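Local coordinates for ferritin like protein (Caulobacter vibrioides, PDB 3HL1) that is of unknown function but belongs to a ferritin-like family, whose helical fold is consistent with binding metal, at residues P9-H14 and N66-S71. Residues are numbered along the deposited sequence; the frame is centred on the assembly and turned at random.
Sequences PRLYQH and NAYGYS
One hydrogen bond joins the two segments: Tyr-12 OH donates to Tyr-68 O over 2.7 Å. The C=O...donor angle is 137° and the hydroxyl is tilted from the carbonyl plane, while the acceptor lies at the edge of the tyrosine ring, near its plane. With CG anti to its carbonyl carbon (chi1 -73°), Tyr-12 extends from helix 8-35 to the turn that ends helix 42-67. That turn is a Schellman motif: Gly-69 has a positive phi, and its N bonds back to Asn-66 O at 3.0 Å.

CH-pi contacts run both ways between Tyr-12 and Tyr-70. Tyr-70 CB sits over the centre of the Tyr-12 ring, 3.6 Å from the centroid, and Tyr-12 CB lies over the Tyr-70 ring, 4.2 Å from its centroid. The two side chains run antiparallel, the ring planes are inclined at 32°, an oblique pair, and Tyr-12 O lies over the same Tyr-70 face, displaced from the ring centre. The Tyr-70 hydroxyl bonds to Gln-16, one turn further along helix 8-35.

Apolar packing completes the contact on the buried side. Leu-11 CD2 meets Tyr-68 CD2 at 3.6 Å, the two side chains lying roughly perpendicular. Leu-11 also touches Leu-151 of helix 144-157, and the Tyr-68 hydroxyl bonds to Met-155 O there, so the contact joins helix 8-35, the turn after helix 42-67 and helix 144-157.

The chemistry implies that the turn that follows helix 42-67 is fastened to the first turns of helix 8-35 by a hydroxyl at one carbonyl and by interleaved tyrosines, each held at its phenol oxygen.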
ATOM      1  N   PRO A   9     -15.485  -4.639 -16.514  1.00 26.53           N
ATOM      2  CA  PRO A   9     -14.800  -3.346 -16.367  1.00 29.14           C
ATOM      3  C   PRO A   9     -14.729  -2.801 -14.932  1.00 25.19           C
ATOM      4  O   PRO A   9     -13.696  -2.224 -14.521  1.00 26.85           O
ATOM      5  CB  PRO A   9     -15.555  -2.421 -17.336  1.00 30.96           C
ATOM      6  CG  PRO A   9     -16.242  -3.340 -18.317  1.00 29.34           C
ATOM      7  CD  PRO A   9     -16.557  -4.603 -17.539  1.00 27.88           C
ATOM      8  N   ARG A  10     -15.782  -2.974 -14.169  1.00 27.31           N
ATOM      9  CA  ARG A  10     -15.811  -2.519 -12.799  1.00 26.89           C
ATOM     10  C   ARG A  10     -14.906  -3.340 -11.909  1.00 29.31           C
ATOM     11  O   ARG A  10     -14.309  -2.808 -10.983  1.00 29.52           O
ATOM     12  CB  ARG A  10     -17.260  -2.498 -12.284  1.00 29.13           C
ATOM     13  CG  ARG A  10     -18.152  -1.459 -12.991  1.00 33.41           C
ATOM     14  CD  ARG A  10     -18.234  -0.123 -12.278  1.00 54.94           C
ATOM     15  NE  ARG A  10     -19.025   0.909 -12.983  1.00 56.76           N
ATOM     16  CZ  ARG A  10     -20.364   0.922 -13.154  1.00 71.35           C
ATOM     17  NH1 ARG A  10     -21.145  -0.051 -12.689  1.00 72.57           N
ATOM     18  NH2 ARG A  10     -20.947   1.931 -13.813  1.00 67.67           N
ATOM     19  N   LEU A  11     -14.801  -4.633 -12.187  1.00 26.31           N
ATOM     20  CA  LEU A  11     -13.864  -5.504 -11.440  1.00 26.90           C
ATOM     21  C   LEU A  11     -12.474  -4.993 -11.717  1.00 23.61           C
ATOM     22  O   LEU A  11     -11.705  -4.731 -10.773  1.00 26.46           O
ATOM     23  CB  LEU A  11     -14.024  -6.981 -11.835  1.00 27.75           C
ATOM     24  CG  LEU A  11     -12.997  -7.898 -11.139  1.00 26.05           C
ATOM     25  CD1 LEU A  11     -13.221  -7.803  -9.637  1.00 29.56           C
ATOM     26  CD2 LEU A  11     -13.124  -9.310 -11.633  1.00 26.84           C
ATOM     27  N   TYR A  12     -12.164  -4.733 -12.984  1.00 25.84           N
ATOM     28  CA  TYR A  12     -10.852  -4.169 -13.372  1.00 27.11           C
ATOM     29  C   TYR A  12     -10.541  -2.822 -12.683  1.00 27.35           C
ATOM     30  O   TYR A  12      -9.416  -2.584 -12.172  1.00 24.73           O
ATOM     31  CB  TYR A  12     -10.785  -4.050 -14.911  1.00 28.99           C
ATOM     32  CG  TYR A  12     -10.617  -5.366 -15.678  1.00 25.77           C
ATOM     33  CD1 TYR A  12     -10.587  -6.624 -15.040  1.00 24.28           C
ATOM     34  CD2 TYR A  12     -10.508  -5.346 -17.047  1.00 30.01           C
ATOM     35  CE1 TYR A  12     -10.414  -7.814 -15.775  1.00 24.17           C
ATOM     36  CE2 TYR A  12     -10.323  -6.473 -17.754  1.00 27.31           C
ATOM     37  CZ  TYR A  12     -10.274  -7.707 -17.152  1.00 25.44           C
ATOM     38  OH  TYR A  12     -10.097  -8.798 -17.974  1.00 30.38           O
ATOM     39  N   GLN A  13     -11.551  -1.941 -12.645  1.00 28.49           N
ATOM     40  CA  GLN A  13     -11.414  -0.681 -11.939  1.00 26.93           C
ATOM     41  C   GLN A  13     -11.106  -0.889 -10.455  1.00 28.67           C
ATOM     42  O   GLN A  13     -10.278  -0.190  -9.881  1.00 26.97           O
ATOM     43  CB  GLN A  13     -12.692   0.126 -12.078  1.00 31.05           C
ATOM     44  CG  GLN A  13     -12.784   0.820 -13.369  1.00 38.26           C
ATOM     45  CD  GLN A  13     -13.966   1.793 -13.440  1.00 44.42           C
ATOM     46  OE1 GLN A  13     -15.085   1.420 -13.743  1.00 45.71           O
ATOM     47  NE2 GLN A  13     -13.683   3.031 -13.196  1.00 45.29           N
ATOM     48  N   HIS A  14     -11.729  -1.900  -9.853  1.00 26.13           N
ATOM     49  CA  HIS A  14     -11.450  -2.210  -8.444  1.00 25.63           C
ATOM     50  C   HIS A  14     -10.056  -2.821  -8.225  1.00 27.02           C
ATOM     51  O   HIS A  14      -9.452  -2.585  -7.196  1.00 29.64           O
ATOM     52  CB  HIS A  14     -12.528  -3.061  -7.825  1.00 25.82           C
ATOM     53  CG  HIS A  14     -13.780  -2.304  -7.474  1.00 31.22           C
ATOM     54  ND1 HIS A  14     -14.704  -1.920  -8.420  1.00 30.10           N
ATOM     55  CD2 HIS A  14     -14.233  -1.811  -6.296  1.00 33.77           C
ATOM     56  CE1 HIS A  14     -15.691  -1.251  -7.836  1.00 33.50           C
ATOM     57  NE2 HIS A  14     -15.417  -1.148  -6.549  1.00 36.16           N
ATOM     58  N   ASN A  66      -4.081  -9.880 -13.034  1.00 27.01           N
ATOM     59  CA  ASN A  66      -3.598 -10.503 -14.250  1.00 28.16           C
ATOM     60  C   ASN A  66      -4.263 -11.843 -14.577  1.00 27.52           C
ATOM     61  O   ASN A  66      -4.514 -12.151 -15.771  1.00 31.47           O
ATOM     62  CB  ASN A  66      -2.058 -10.627 -14.299  1.00 26.46           C
ATOM     63  CG  ASN A  66      -1.411  -9.403 -14.840  1.00 32.79           C
ATOM     64  OD1 ASN A  66      -1.609  -9.035 -16.010  1.00 26.27           O
ATOM     65  ND2 ASN A  66      -0.683  -8.701 -13.983  1.00 24.41           N
ATOM     66  N   ALA A  67      -4.526 -12.642 -13.562  1.00 27.05           N
ATOM     67  CA  ALA A  67      -5.267 -13.892 -13.741  1.00 28.30           C
ATOM     68  C   ALA A  67      -6.654 -13.642 -14.363  1.00 26.61           C
ATOM     69  O   ALA A  67      -7.109 -14.465 -15.166  1.00 25.24           O
ATOM     70  CB  ALA A  67      -5.445 -14.614 -12.443  1.00 27.57           C
ATOM     71  N   TYR A  68      -7.302 -12.511 -14.013  1.00 26.69           N
ATOM     72  CA  TYR A  68      -8.578 -12.109 -14.598  1.00 26.30           C
ATOM     73  C   TYR A  68      -8.447 -11.330 -15.931  1.00 25.71           C
ATOM     74  O   TYR A  68      -9.447 -10.901 -16.494  1.00 27.17           O
ATOM     75  CB  TYR A  68      -9.388 -11.274 -13.609  1.00 28.13           C
ATOM     76  CG  TYR A  68     -10.048 -12.084 -12.537  1.00 29.32           C
ATOM     77  CD1 TYR A  68      -9.326 -12.572 -11.442  1.00 30.28           C
ATOM     78  CD2 TYR A  68     -11.415 -12.376 -12.598  1.00 27.12           C
ATOM     79  CE1 TYR A  68      -9.943 -13.298 -10.435  1.00 32.95           C
ATOM     80  CE2 TYR A  68     -12.035 -13.134 -11.590  1.00 27.10           C
ATOM     81  CZ  TYR A  68     -11.289 -13.575 -10.515  1.00 28.71           C
ATOM     82  OH  TYR A  68     -11.888 -14.338  -9.527  1.00 30.18           O
ATOM     83  N   GLY A  69      -7.225 -11.127 -16.391  1.00 28.34           N
ATOM     84  CA  GLY A  69      -6.923 -10.506 -17.662  1.00 25.12           C
ATOM     85  C   GLY A  69      -6.555  -9.024 -17.654  1.00 26.19           C
ATOM     86  O   GLY A  69      -6.481  -8.394 -18.715  1.00 26.13           O
ATOM     87  N   TYR A  70      -6.374  -8.442 -16.473  1.00 25.84           N
ATOM     88  CA  TYR A  70      -6.032  -7.037 -16.340  1.00 26.48           C
ATOM     89  C   TYR A  70      -4.624  -6.829 -15.779  1.00 25.81           C
ATOM     90  O   TYR A  70      -4.338  -7.199 -14.671  1.00 27.39           O
ATOM     91  CB  TYR A  70      -7.026  -6.339 -15.412  1.00 24.64           C
ATOM     92  CG  TYR A  70      -6.805  -4.866 -15.194  1.00 26.23           C
ATOM     93  CD1 TYR A  70      -7.188  -3.934 -16.159  1.00 31.55           C
ATOM     94  CD2 TYR A  70      -6.222  -4.404 -14.036  1.00 27.49           C
ATOM     95  CE1 TYR A  70      -6.999  -2.571 -15.974  1.00 28.42           C
ATOM     96  CE2 TYR A  70      -6.036  -3.036 -13.811  1.00 25.47           C
ATOM     97  CZ  TYR A  70      -6.397  -2.128 -14.788  1.00 26.16           C
ATOM     98  OH  TYR A  70      -6.184  -0.770 -14.620  1.00 27.06           O
ATOM     99  N   SER A  71      -3.770  -6.158 -16.520  1.00 28.62           N
ATOM    100  CA  SER A  71      -2.448  -5.746 -16.012  1.00 26.98           C
ATOM    101  C   SER A  71      -2.581  -4.345 -15.411  1.00 29.07           C
ATOM    102  O   SER A  71      -2.890  -3.400 -16.113  1.00 29.20           O
ATOM    103  CB  SER A  71      -1.404  -5.726 -17.136  1.00 29.12           C
ATOM    104  OG  SER A  71      -1.177  -6.989 -17.693  1.00 28.77           O
TER